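Local coordinates for beta-lactamase-like protein (Novosphingobium pentaromativorans US6-1, PDB 6AUF) that probably hydrolyses beta-lactam antibiotics, as a zinc-dependent metallo-beta-lactamase with two zinc ions in its active site, at residues 70-75 with 93-98. Sequence-based numbering, arbitrary orientation.
Sequences DGHVLI and LGFDPA
His72 and Phe95 meet ring against ring, the outer end of the imidazole touching one ortho carbon of the phenyl group. His72 NE2 lies 3.9 Å from Phe95 CD1, and CE1 of the same imidazole is almost equally near that carbon. The centroids are 5.2 Å apart and the planes are inclined at 69°, an oblique aromatic pair. Along the imidazole edge, close to the ring plane, His72 CD2 faces the backbone oxygen Asp96 O at 4.2 Å, a loose approach.

Several neighbours position the two rings. The backbone amide of Ser68 donates a hydrogen bond to His72 ND1, which restricts rotation of the imidazole; histidine suits the place because ND1 can accept this bond while the other end of the flat ring, NE2 and CE1, packs on Phe95. The backbone of His72 is hydrogen-bonded to Asp99 and Arg101. In Phe95, CB points toward strand 72-75, and with CG anti to the carbonyl carbon (chi1 -62°) the ring is set with CD1 against the imidazole. That ring also meets the ring of Trp54 on strand 53-55, while the side chain touches Ile90 of helix 83-91. The helix ends in a Schellman motif at Gly94, whose positive phi of 89° favours glycine. Beyond Phe95, Asp96 OD1 accepts a hydrogen bond from Ala98 N at 3.0 Å, an Asx turn just before strand 100-104.

The contact thus joins strand 72-75 to the loop completing a right-handed beta-alpha-beta crossover into parallel strand 100-104, in the alpha-beta/beta-alpha metallo-beta-lactamase fold. Remote from the zinc ions, it depends on van der Waals and weak aromatic attraction, while hydrogen bonds to surrounding backbone supply the directional hold.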
loop_
_atom_site.group_PDB
_atom_site.type_symbol
_atom_site.label_atom_id
_atom_site.label_comp_id
_atom_site.label_asym_id
_atom_site.label_seq_id
_atom_site.Cartn_x
_atom_site.Cartn_y
_atom_site.Cartn_z
ATOM N N ASP A 70 6.308 16.280 -15.118
ATOM C CA ASP A 70 5.020 16.923 -14.889
ATOM C C ASP A 70 4.611 16.932 -13.426
ATOM O O ASP A 70 3.515 17.408 -13.107
ATOM C CB ASP A 70 3.948 16.218 -15.724
ATOM C CG ASP A 70 4.145 16.422 -17.215
ATOM O OD1 ASP A 70 4.529 17.542 -17.612
ATOM O OD2 ASP A 70 3.918 15.465 -17.987
ATOM N N GLY A 71 5.460 16.445 -12.536
ATOM C CA GLY A 71 5.106 16.231 -11.150
ATOM C C GLY A 71 5.138 14.756 -10.800
ATOM O O GLY A 71 5.248 13.881 -11.659
ATOM N N HIS A 72 5.036 14.488 -9.503
ATOM C CA HIS A 72 5.123 13.126 -9.005
ATOM C C HIS A 72 3.828 12.695 -8.321
ATOM O O HIS A 72 2.946 13.503 -8.011
ATOM C CB HIS A 72 6.300 12.988 -8.039
ATOM C CG HIS A 72 7.524 13.707 -8.501
ATOM N ND1 HIS A 72 8.123 13.445 -9.714
ATOM C CD2 HIS A 72 8.244 14.702 -7.931
ATOM C CE1 HIS A 72 9.166 14.241 -9.866
ATOM N NE2 HIS A 72 9.259 15.014 -8.800
ATOM N N VAL A 73 3.735 11.388 -8.092
ATOM C CA VAL A 73 2.691 10.783 -7.279
ATOM C C VAL A 73 3.361 10.020 -6.143
ATOM O O VAL A 73 4.457 9.471 -6.292
ATOM C CB VAL A 73 1.776 9.865 -8.118
ATOM C CG1 VAL A 73 0.656 9.282 -7.266
ATOM C CG2 VAL A 73 1.205 10.641 -9.288
ATOM N N LEU A 74 2.704 10.018 -4.988
ATOM C CA LEU A 74 3.233 9.399 -3.782
ATOM C C LEU A 74 2.124 8.572 -3.148
ATOM O O LEU A 74 1.003 9.064 -2.990
ATOM C CB LEU A 74 3.755 10.464 -2.802
ATOM C CG LEU A 74 4.267 9.951 -1.451
ATOM C CD1 LEU A 74 5.575 9.181 -1.604
ATOM C CD2 LEU A 74 4.411 11.073 -0.423
ATOM N N ILE A 75 2.427 7.318 -2.808
ATOM C CA ILE A 75 1.449 6.397 -2.237
ATOM C C ILE A 75 1.876 6.053 -0.815
ATOM O O ILE A 75 2.961 5.497 -0.599
ATOM C CB ILE A 75 1.297 5.121 -3.078
ATOM C CG1 ILE A 75 1.099 5.463 -4.550
ATOM C CG2 ILE A 75 0.127 4.260 -2.557
ATOM C CD1 ILE A 75 1.097 4.238 -5.442
ATOM N N LEU A 93 16.833 11.811 -2.672
ATOM C CA LEU A 93 16.857 11.274 -4.025
ATOM C C LEU A 93 16.974 12.358 -5.086
ATOM O O LEU A 93 17.038 12.037 -6.280
ATOM C CB LEU A 93 15.598 10.446 -4.276
ATOM C CG LEU A 93 15.775 8.935 -4.417
ATOM C CD1 LEU A 93 16.500 8.400 -3.220
ATOM C CD2 LEU A 93 14.415 8.243 -4.572
ATOM N N GLY A 94 16.989 13.628 -4.683
ATOM C CA GLY A 94 17.069 14.728 -5.621
ATOM C C GLY A 94 15.744 15.237 -6.133
ATOM O O GLY A 94 15.720 15.919 -7.164
ATOM N N PHE A 95 14.643 14.936 -5.449
ATOM C CA PHE A 95 13.316 15.359 -5.867
ATOM C C PHE A 95 12.734 16.359 -4.876
ATOM O O PHE A 95 12.982 16.283 -3.669
ATOM C CB PHE A 95 12.377 14.154 -6.012
ATOM C CG PHE A 95 12.815 13.171 -7.062
ATOM C CD1 PHE A 95 12.799 13.516 -8.405
ATOM C CD2 PHE A 95 13.248 11.907 -6.709
ATOM C CE1 PHE A 95 13.204 12.614 -9.379
ATOM C CE2 PHE A 95 13.652 10.997 -7.680
ATOM C CZ PHE A 95 13.628 11.350 -9.012
ATOM N N ASP A 96 11.957 17.304 -5.401
ATOM C CA ASP A 96 11.347 18.335 -4.575
ATOM C C ASP A 96 9.982 17.859 -4.098
ATOM O O ASP A 96 9.119 17.562 -4.933
ATOM C CB ASP A 96 11.194 19.624 -5.359
ATOM C CG ASP A 96 10.920 20.823 -4.470
ATOM O OD1 ASP A 96 10.429 20.622 -3.338
ATOM O OD2 ASP A 96 11.201 21.967 -4.908
ATOM N N PRO A 97 9.738 17.778 -2.788
ATOM C CA PRO A 97 8.404 17.368 -2.323
ATOM C C PRO A 97 7.303 18.323 -2.760
ATOM O O PRO A 97 6.118 17.949 -2.730
ATOM C CB PRO A 97 8.551 17.335 -0.793
ATOM C CG PRO A 97 10.024 17.339 -0.531
ATOM C CD PRO A 97 10.644 18.086 -1.671
ATOM N N ALA A 98 7.650 19.551 -3.159
ATOM C CA ALA A 98 6.649 20.445 -3.721
ATOM C C ALA A 98 6.173 19.982 -5.090
ATOM O O ALA A 98 5.145 20.471 -5.570
ATOM C CB ALA A 98 7.209 21.866 -3.806
#